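Local coordinates for glucose-6-phosphate 1-dehydrogenase (PDB 7E6I), which catalyses the NADP+-dependent oxidation of glucose 6-phosphate to 6-phosphogluconolactone, the rate-limiting first step of the oxidative pentose phosphate pathway, at residues E177-D182 and S428-D433; Y231-G236 and E309-V314; L253-P258 and D268-V273. One frame throughout, in Å; residues are numbered along the deposited sequence.

Overall arrangement
From the N terminus the chain first builds the coenzyme domain, whose parallel sheet ends at outermost strand 178-181. Contact 1 joins that strand to the loop before helix 433-451, closing a loop of 245 residues and tying the Rossmann-like domain to the C-terminal one. Contacts 2 and 3 are nested inside it. Contact 2 pairs residues 231-236, at helix 229-232, with the approach to strand 316-321; within its loop lies contact 3, a short closure joining the end of helix 236-254 to helix 263-276. Contact 3 also touches contact 1, through a salt bridge between D268 and R432. Contact 2 stands apart, its centre about 29 Å from that of contact 1.

Contact 1: E177-D182 and S428-D433; sequences ELFRID and SNFVRD
F179 and F430 form a T-shaped pair, their planes 86° apart, with F179 CD2 poised above the centre of the F430 ring and CB of F179 adding a CH-pi contact to the same ring. I181 CG1 packs at the ring's edge, 3.7 Å from F430 CE2, so the phenylalanine of the loop is wedged against strand 178-181, the last strand of the Rossmann-type sheet. The backbones are joined by V431 N, which donates to R180 O at 2.9 Å. The other part is looser and bridged by waters within the contact: one accepts from R180 N and lies 2.6 Å from V431 O, another accepts from D182 N and donates to N429 O. R180, extended from CG to NE, carries NH1 to V431 O (3.1 Å); partly exposed D433 marks the outer edge, its CA above one guanidinium face, off toward the rim, and NH2 is salt-bridged to E175. An alanine here would remove the guanidinium and is likely to leave E175 without its mate and V431 O with one donor fewer. Rings thus hold one side of this domain junction and polar bonds the other, next to D182, whose OD1 bonds H245, the probable proton acceptor.

Contact 2: Y231-G236 and E309-V314; sequences YFDSIG and EDSKCV
D233 and C313 approach to 5.5 Å between CA atoms, and G236 and V314 to 5.3 Å, as the chain leaving helix 229-232 passes the loop ahead of strand 316-321. On the helix side F232 O accepts from both I235 N and G236 N, and in this turn G236 CA lies 3.6 Å from V314 O. The polar link runs from S311 OG to D233 OD1, modelled at 2.5 Å, shorter than usual and uncertain in its exact length. The D233 carboxylate reaches the serine because chi1 of -164° swings CG away from the backbone N; OD1 also receives Y301 OH. S311 OG in turn accepts from C313 N at 3.2 Å, so the hydroxyl serves both its own ST turn and the D233 carboxylate. This junction lies in the C-terminal domain, beside its large mixed sheet and close to the substrate: F232 packs on K339 and D240, which belong to the glucose 6-phosphate pocket. The ring meets C313 SG obliquely, in a sulfur-aromatic contact with CD2 3.7 Å from the sulfur, while V314 O lies at the ring's edge, 3.8 Å from CE2. A second tie at this end of the contact is backbone hydrogen bonding between V314 and I237, at the start of helix 236-254.

Contact 3: L253-P258 and D268-V273; sequences LTMERP and DEKVKV
M255 CG sits between its backbone N and carbonyl carbon (chi1 66°), and with chi2 extended (-166°) the chain carries SD to 3.7 Å from K270 CG, while chi3 of -107° turns the CE methyl to 3.6 Å from E269 CB. The contact joins two consecutive helices of the C-terminal domain, 236-254 and 263-276, connected by a short loop: helix 236-254, which also carries the probable catalytic H245, ends at T254, and the exit segment 255-258 runs against the next helix. The V273 methyls pack against the end of helix 236-254 and the residue after it, CG2 lying 3.5 Å from T254 OG1 and CG1 4.1 Å from M255 CB; that hydroxyl is bonded to L250 O. The side chains of T254 and V273 cross at about a right angle. Farther along, CB and CG of E269 pack beside E256 O, and CG also meets P258 CA at 3.8 Å. The ends of the flanking charged residues look elsewhere, E256 to R327 and K270 to Q248 and E435. Between the segments the polar tie is a water, which accepts from E256 N at 3.0 Å and donates both to E269 O and to E269 OE1, the latter at 2.6 Å.

Contact 1: E177-D182 and S428-D433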
loop_
_atom_site.group_PDB
_atom_site.type_symbol
_atom_site.label_atom_id
_atom_site.label_comp_id
_atom_site.label_asym_id
_atom_site.label_seq_id
_atom_site.Cartn_x
_atom_site.Cartn_y
_atom_site.Cartn_z
ATOM N N GLU A 177 12.587 -15.444 1.800
ATOM C CA GLU A 177 11.393 -16.214 1.472
ATOM C C GLU A 177 10.094 -15.476 1.781
ATOM O O GLU A 177 9.032 -15.871 1.274
ATOM C CB GLU A 177 11.409 -17.541 2.239
ATOM C CG GLU A 177 12.679 -18.366 2.021
ATOM C CD GLU A 177 12.895 -19.425 3.097
ATOM O OE1 GLU A 177 13.096 -20.606 2.728
ATOM O OE2 GLU A 177 12.871 -19.074 4.304
ATOM N N LEU A 178 10.154 -14.425 2.601
ATOM C CA LEU A 178 8.988 -13.674 3.053
ATOM C C LEU A 178 8.683 -12.515 2.107
ATOM O O LEU A 178 9.581 -11.751 1.739
ATOM C CB LEU A 178 9.258 -13.138 4.457
ATOM C CG LEU A 178 8.440 -13.649 5.634
ATOM C CD1 LEU A 178 7.616 -14.877 5.249
ATOM C CD2 LEU A 178 9.360 -13.911 6.810
ATOM N N PHE A 179 7.419 -12.368 1.725
ATOM C CA PHE A 179 7.003 -11.255 0.868
ATOM C C PHE A 179 5.827 -10.551 1.541
ATOM O O PHE A 179 4.669 -10.943 1.353
ATOM C CB PHE A 179 6.651 -11.741 -0.520
ATOM C CG PHE A 179 7.847 -12.104 -1.361
ATOM C CD1 PHE A 179 8.546 -13.280 -1.124
ATOM C CD2 PHE A 179 8.283 -11.256 -2.383
ATOM C CE1 PHE A 179 9.646 -13.611 -1.898
ATOM C CE2 PHE A 179 9.379 -11.575 -3.157
ATOM C CZ PHE A 179 10.062 -12.758 -2.923
ATOM N N ARG A 180 6.133 -9.517 2.332
ATOM C CA ARG A 180 5.127 -8.770 3.079
ATOM C C ARG A 180 4.545 -7.673 2.203
ATOM O O ARG A 180 5.272 -6.822 1.688
ATOM C CB ARG A 180 5.721 -8.149 4.343
ATOM C CG ARG A 180 6.138 -9.123 5.430
ATOM C CD ARG A 180 6.619 -8.353 6.656
ATOM N NE ARG A 180 7.462 -9.147 7.543
ATOM C CZ ARG A 180 8.732 -9.467 7.292
ATOM N NH1 ARG A 180 9.314 -9.057 6.180
ATOM N NH2 ARG A 180 9.430 -10.192 8.163
ATOM N N ILE A 181 3.235 -7.667 2.080
ATOM C CA ILE A 181 2.546 -6.808 1.137
ATOM C C ILE A 181 1.998 -5.579 1.848
ATOM O O ILE A 181 1.298 -5.688 2.869
ATOM C CB ILE A 181 1.421 -7.569 0.422
ATOM C CG1 ILE A 181 2.000 -8.391 -0.726
ATOM C CG2 ILE A 181 0.346 -6.587 -0.084
ATOM C CD1 ILE A 181 0.932 -9.013 -1.605
ATOM N N ASP A 182 2.348 -4.408 1.307
ATOM C CA ASP A 182 1.567 -3.176 1.398
ATOM C C ASP A 182 1.114 -2.896 -0.031
ATOM O O ASP A 182 1.948 -2.640 -0.908
ATOM C CB ASP A 182 2.422 -2.044 1.967
ATOM C CG ASP A 182 1.642 -0.753 2.178
ATOM O OD1 ASP A 182 0.887 -0.331 1.261
ATOM O OD2 ASP A 182 1.808 -0.146 3.267
ATOM N N SER A 428 11.551 -5.657 -4.083
ATOM C CA SER A 428 11.613 -4.194 -4.116
ATOM C C SER A 428 10.333 -3.565 -3.589
ATOM O O SER A 428 10.371 -2.526 -2.925
ATOM C CB SER A 428 11.872 -3.720 -5.540
ATOM O OG SER A 428 13.124 -4.191 -5.979
ATOM N N ASN A 429 9.190 -4.191 -3.861
ATOM C CA ASN A 429 7.890 -3.658 -3.486
ATOM C C ASN A 429 7.276 -4.391 -2.300
ATOM O O ASN A 429 6.048 -4.482 -2.201
ATOM C CB ASN A 429 6.958 -3.719 -4.692
ATOM C CG ASN A 429 7.529 -2.992 -5.895
ATOM O OD1 ASN A 429 8.306 -2.063 -5.738
ATOM N ND2 ASN A 429 7.154 -3.418 -7.097
ATOM N N PHE A 430 8.096 -4.910 -1.389
ATOM C CA PHE A 430 7.585 -5.593 -0.210
ATOM C C PHE A 430 8.312 -5.085 1.031
ATOM O O PHE A 430 9.454 -4.625 0.948
ATOM C CB PHE A 430 7.736 -7.104 -0.346
ATOM C CG PHE A 430 7.062 -7.669 -1.563
ATOM C CD1 PHE A 430 7.713 -7.696 -2.787
ATOM C CD2 PHE A 430 5.779 -8.179 -1.482
ATOM C CE1 PHE A 430 7.079 -8.216 -3.905
ATOM C CE2 PHE A 430 5.146 -8.706 -2.586
ATOM C CZ PHE A 430 5.785 -8.731 -3.799
ATOM N N VAL A 431 7.634 -5.169 2.184
ATOM C CA VAL A 431 8.130 -4.592 3.426
ATOM C C VAL A 431 9.124 -5.542 4.065
ATOM O O VAL A 431 8.872 -6.748 4.182
ATOM C CB VAL A 431 6.970 -4.291 4.398
ATOM C CG1 VAL A 431 7.460 -3.388 5.505
ATOM C CG2 VAL A 431 5.771 -3.662 3.673
ATOM N N ARG A 432 10.245 -4.994 4.509
ATOM C CA ARG A 432 11.258 -5.760 5.218
ATOM C C ARG A 432 11.051 -5.645 6.729
ATOM O O ARG A 432 10.377 -4.732 7.221
ATOM C CB ARG A 432 12.658 -5.285 4.826
ATOM C CG ARG A 432 13.728 -6.331 5.000
ATOM C CD ARG A 432 15.003 -5.913 4.288
ATOM N NE ARG A 432 15.700 -4.834 4.978
ATOM C CZ ARG A 432 16.674 -4.126 4.411
ATOM N NH1 ARG A 432 17.042 -4.388 3.155
ATOM N NH2 ARG A 432 17.278 -3.153 5.085
ATOM N N ASP A 433 11.651 -6.583 7.465
ATOM C CA ASP A 433 11.394 -6.660 8.901
ATOM C C ASP A 433 11.913 -5.426 9.649
ATOM O O ASP A 433 11.236 -4.926 10.560
ATOM C CB ASP A 433 11.988 -7.947 9.478
ATOM C CG ASP A 433 13.494 -8.042 9.282
ATOM O OD1 ASP A 433 13.977 -7.700 8.180
ATOM O OD2 ASP A 433 14.198 -8.473 10.221
HETATM O O HOH W 1 8.939 -8.596 2.425
HETATM O O HOH W 2 3.714 -4.983 -1.016
#

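Contact 2: Y231-G236 and E309-V314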
loop_
_atom_site.group_PDB
_atom_site.type_symbol
_atom_site.label_atom_id
_atom_site.label_comp_id
_atom_site.label_asym_id
_atom_site.label_seq_id
_atom_site.Cartn_x
_atom_site.Cartn_y
_atom_site.Cartn_z
ATOM N N TYR A 231 -15.671 -2.197 14.374
ATOM C CA TYR A 231 -14.351 -2.714 14.033
ATOM C C TYR A 231 -13.328 -1.589 13.930
ATOM O O TYR A 231 -12.201 -1.708 14.431
ATOM C CB TYR A 231 -14.426 -3.472 12.713
ATOM C CG TYR A 231 -15.215 -4.751 12.792
ATOM C CD1 TYR A 231 -14.880 -5.740 13.709
ATOM C CD2 TYR A 231 -16.304 -4.970 11.951
ATOM C CE1 TYR A 231 -15.603 -6.918 13.785
ATOM C CE2 TYR A 231 -17.034 -6.140 12.021
ATOM C CZ TYR A 231 -16.676 -7.111 12.937
ATOM O OH TYR A 231 -17.401 -8.275 13.014
ATOM N N PHE A 232 -13.697 -0.495 13.270
ATOM C CA PHE A 232 -12.758 0.590 13.056
ATOM C C PHE A 232 -12.340 1.235 14.365
ATOM O O PHE A 232 -11.276 1.870 14.422
ATOM C CB PHE A 232 -13.387 1.619 12.122
ATOM C CG PHE A 232 -12.404 2.570 11.504
ATOM C CD1 PHE A 232 -11.637 2.189 10.418
ATOM C CD2 PHE A 232 -12.268 3.859 11.993
ATOM C CE1 PHE A 232 -10.748 3.076 9.830
ATOM C CE2 PHE A 232 -11.372 4.740 11.419
ATOM C CZ PHE A 232 -10.616 4.351 10.336
ATOM N N ASP A 233 -13.135 1.049 15.422
ATOM C CA ASP A 233 -12.934 1.806 16.652
ATOM C C ASP A 233 -11.567 1.535 17.257
ATOM O O ASP A 233 -10.909 2.452 17.750
ATOM C CB ASP A 233 -14.033 1.477 17.658
ATOM C CG ASP A 233 -14.101 2.486 18.769
ATOM O OD1 ASP A 233 -14.475 3.634 18.464
ATOM O OD2 ASP A 233 -13.762 2.152 19.928
ATOM N N SER A 234 -11.123 0.293 17.224
ATOM C CA SER A 234 -9.820 -0.047 17.765
ATOM C C SER A 234 -8.690 0.163 16.758
ATOM O O SER A 234 -7.523 -0.039 17.115
ATOM C CB SER A 234 -9.826 -1.501 18.225
ATOM O OG SER A 234 -10.184 -2.346 17.143
ATOM N N ILE A 235 -9.011 0.543 15.515
ATOM C CA ILE A 235 -8.024 0.756 14.457
ATOM C C ILE A 235 -7.670 2.238 14.378
ATOM O O ILE A 235 -6.570 2.645 14.778
ATOM C CB ILE A 235 -8.542 0.273 13.091
ATOM C CG1 ILE A 235 -8.963 -1.199 13.113
ATOM C CG2 ILE A 235 -7.478 0.467 12.036
ATOM C CD1 ILE A 235 -7.960 -2.107 13.729
ATOM N N GLY A 236 -8.596 3.046 13.848
ATOM C CA GLY A 236 -8.376 4.456 13.601
ATOM C C GLY A 236 -7.640 4.709 12.293
ATOM O O GLY A 236 -6.982 3.835 11.733
ATOM N N GLU A 309 -20.983 5.386 22.360
ATOM C CA GLU A 309 -21.267 6.798 22.155
ATOM C C GLU A 309 -20.169 7.705 22.691
ATOM O O GLU A 309 -20.134 8.879 22.324
ATOM C CB GLU A 309 -22.622 7.159 22.777
ATOM C CG GLU A 309 -23.780 7.200 21.756
ATOM C CD GLU A 309 -24.142 5.820 21.174
ATOM O OE1 GLU A 309 -24.291 4.852 21.959
ATOM O OE2 GLU A 309 -24.287 5.714 19.928
ATOM N N ASP A 310 -19.267 7.195 23.528
ATOM C CA ASP A 310 -18.140 7.970 24.028
ATOM C C ASP A 310 -16.864 7.767 23.199
ATOM O O ASP A 310 -15.767 8.105 23.666
ATOM C CB ASP A 310 -17.868 7.605 25.486
ATOM C CG ASP A 310 -17.539 6.136 25.658
ATOM O OD1 ASP A 310 -17.920 5.335 24.771
ATOM O OD2 ASP A 310 -16.895 5.780 26.669
ATOM N N SER A 311 -16.987 7.219 21.992
ATOM C CA SER A 311 -15.820 6.837 21.210
ATOM C C SER A 311 -14.976 8.047 20.822
ATOM O O SER A 311 -15.486 9.022 20.266
ATOM C CB SER A 311 -16.264 6.093 19.955
ATOM O OG SER A 311 -15.171 5.912 19.082
ATOM N N LYS A 312 -13.674 7.972 21.095
ATOM C CA LYS A 312 -12.720 8.980 20.652
ATOM C C LYS A 312 -12.008 8.580 19.358
ATOM O O LYS A 312 -10.904 9.072 19.087
ATOM C CB LYS A 312 -11.692 9.247 21.751
ATOM C CG LYS A 312 -12.279 9.715 23.074
ATOM C CD LYS A 312 -11.240 10.509 23.881
ATOM C CE LYS A 312 -10.046 9.630 24.265
ATOM N NZ LYS A 312 -9.845 9.515 25.747
ATOM N N CYS A 313 -12.606 7.698 18.555
ATOM C CA CYS A 313 -11.915 7.176 17.382
ATOM C C CYS A 313 -11.640 8.284 16.367
ATOM O O CYS A 313 -12.524 9.082 16.034
ATOM C CB CYS A 313 -12.725 6.066 16.731
ATOM S SG CYS A 313 -11.846 5.278 15.365
ATOM N N VAL A 314 -10.412 8.314 15.861
ATOM C CA VAL A 314 -9.989 9.308 14.881
ATOM C C VAL A 314 -10.294 8.785 13.480
ATOM O O VAL A 314 -9.754 7.754 13.066
ATOM C CB VAL A 314 -8.491 9.616 15.035
ATOM C CG1 VAL A 314 -8.058 10.585 14.001
ATOM C CG2 VAL A 314 -8.198 10.181 16.412
#

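Contact 3: L253-P258 and D268-V273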
loop_
_atom_site.group_PDB
_atom_site.type_symbol
_atom_site.label_atom_id
_atom_site.label_comp_id
_atom_site.label_asym_id
_atom_site.label_seq_id
_atom_site.Cartn_x
_atom_site.Cartn_y
_atom_site.Cartn_z
ATOM N N LEU A 253 9.514 9.123 -1.441
ATOM C CA LEU A 253 9.766 10.512 -1.816
ATOM C C LEU A 253 10.974 11.114 -1.121
ATOM O O LEU A 253 11.510 12.123 -1.600
ATOM C CB LEU A 253 8.558 11.387 -1.484
ATOM C CG LEU A 253 7.259 11.108 -2.232
ATOM C CD1 LEU A 253 6.077 11.779 -1.497
ATOM C CD2 LEU A 253 7.344 11.566 -3.684
ATOM N N THR A 254 11.402 10.545 0.011
ATOM C CA THR A 254 12.455 11.157 0.807
ATOM C C THR A 254 13.747 10.350 0.861
ATOM O O THR A 254 14.774 10.901 1.276
ATOM C CB THR A 254 11.970 11.405 2.250
ATOM O OG1 THR A 254 11.536 10.169 2.826
ATOM C CG2 THR A 254 10.811 12.400 2.300
ATOM N N MET A 255 13.733 9.069 0.477
ATOM C CA MET A 255 14.957 8.283 0.600
ATOM C C MET A 255 16.039 8.814 -0.325
ATOM O O MET A 255 15.769 9.543 -1.284
ATOM C CB MET A 255 14.724 6.814 0.255
ATOM C CG MET A 255 14.360 6.573 -1.204
ATOM S SD MET A 255 13.705 4.930 -1.519
ATOM C CE MET A 255 15.125 4.222 -2.376
ATOM N N GLU A 256 17.277 8.419 -0.041
ATOM C CA GLU A 256 18.375 8.644 -0.975
ATOM C C GLU A 256 18.365 7.579 -2.068
ATOM O O GLU A 256 17.625 6.587 -2.011
ATOM C CB GLU A 256 19.726 8.625 -0.266
ATOM C CG GLU A 256 19.854 9.620 0.883
ATOM C CD GLU A 256 19.841 11.074 0.420
ATOM O OE1 GLU A 256 20.469 11.390 -0.626
ATOM O OE2 GLU A 256 19.206 11.906 1.110
ATOM N N ARG A 257 19.212 7.796 -3.069
ATOM C CA ARG A 257 19.228 6.938 -4.248
ATOM C C ARG A 257 19.836 5.588 -3.890
ATOM O O ARG A 257 20.891 5.538 -3.256
ATOM C CB ARG A 257 20.026 7.607 -5.376
ATOM C CG ARG A 257 20.261 6.745 -6.624
ATOM C CD ARG A 257 21.419 7.281 -7.486
ATOM N NE ARG A 257 21.124 8.637 -7.924
ATOM C CZ ARG A 257 20.518 8.940 -9.073
ATOM N NH1 ARG A 257 20.176 7.966 -9.922
ATOM N NH2 ARG A 257 20.259 10.217 -9.379
ATOM N N PRO A 258 19.203 4.484 -4.247
ATOM C CA PRO A 258 19.846 3.182 -4.022
ATOM C C PRO A 258 21.159 3.116 -4.791
ATOM O O PRO A 258 21.242 3.522 -5.954
ATOM C CB PRO A 258 18.815 2.165 -4.529
ATOM C CG PRO A 258 17.561 2.934 -4.869
ATOM C CD PRO A 258 17.853 4.396 -4.835
ATOM N N ASP A 268 17.207 -0.890 1.797
ATOM C CA ASP A 268 18.160 -0.243 2.697
ATOM C C ASP A 268 17.932 1.261 2.764
ATOM O O ASP A 268 18.070 1.869 3.834
ATOM C CB ASP A 268 19.601 -0.500 2.238
ATOM C CG ASP A 268 20.075 -1.927 2.491
ATOM O OD1 ASP A 268 19.477 -2.652 3.319
ATOM O OD2 ASP A 268 21.065 -2.316 1.837
ATOM N N GLU A 269 17.628 1.892 1.625
ATOM C CA GLU A 269 17.453 3.340 1.652
ATOM C C GLU A 269 16.134 3.728 2.314
ATOM O O GLU A 269 16.062 4.765 2.986
ATOM C CB GLU A 269 17.539 3.913 0.240
ATOM C CG GLU A 269 18.902 3.736 -0.430
ATOM C CD GLU A 269 20.073 4.269 0.397
ATOM O OE1 GLU A 269 19.912 5.289 1.100
ATOM O OE2 GLU A 269 21.170 3.683 0.330
ATOM N N LYS A 270 15.090 2.906 2.155
ATOM C CA LYS A 270 13.845 3.168 2.864
ATOM C C LYS A 270 14.050 3.079 4.379
ATOM O O LYS A 270 13.679 4.000 5.123
ATOM C CB LYS A 270 12.765 2.208 2.382
ATOM C CG LYS A 270 12.361 2.448 0.938
ATOM C CD LYS A 270 11.548 1.288 0.399
ATOM C CE LYS A 270 10.093 1.437 0.750
ATOM N NZ LYS A 270 9.240 0.241 0.466
ATOM N N VAL A 271 14.688 2.000 4.846
ATOM C CA VAL A 271 15.001 1.873 6.263
ATOM C C VAL A 271 15.845 3.053 6.722
ATOM O O VAL A 271 15.605 3.632 7.790
ATOM C CB VAL A 271 15.705 0.528 6.541
ATOM C CG1 VAL A 271 16.136 0.450 8.006
ATOM C CG2 VAL A 271 14.786 -0.648 6.187
ATOM N N LYS A 272 16.825 3.443 5.912
ATOM C CA LYS A 272 17.732 4.523 6.290
ATOM C C LYS A 272 16.988 5.832 6.525
ATOM O O LYS A 272 17.267 6.542 7.495
ATOM C CB LYS A 272 18.816 4.722 5.227
ATOM C CG LYS A 272 19.833 5.779 5.658
ATOM C CD LYS A 272 21.097 5.730 4.842
ATOM C CE LYS A 272 21.648 7.125 4.608
ATOM N NZ LYS A 272 23.050 7.089 4.088
ATOM N N VAL A 273 16.065 6.203 5.627
ATOM C CA VAL A 273 15.406 7.483 5.845
ATOM C C VAL A 273 14.423 7.371 7.021
ATOM O O VAL A 273 14.268 8.320 7.805
ATOM C CB VAL A 273 14.736 7.997 4.546
ATOM C CG1 VAL A 273 13.479 7.171 4.161
ATOM C CG2 VAL A 273 14.381 9.456 4.695
HETATM O O HOH W 3 18.061 6.637 2.243
#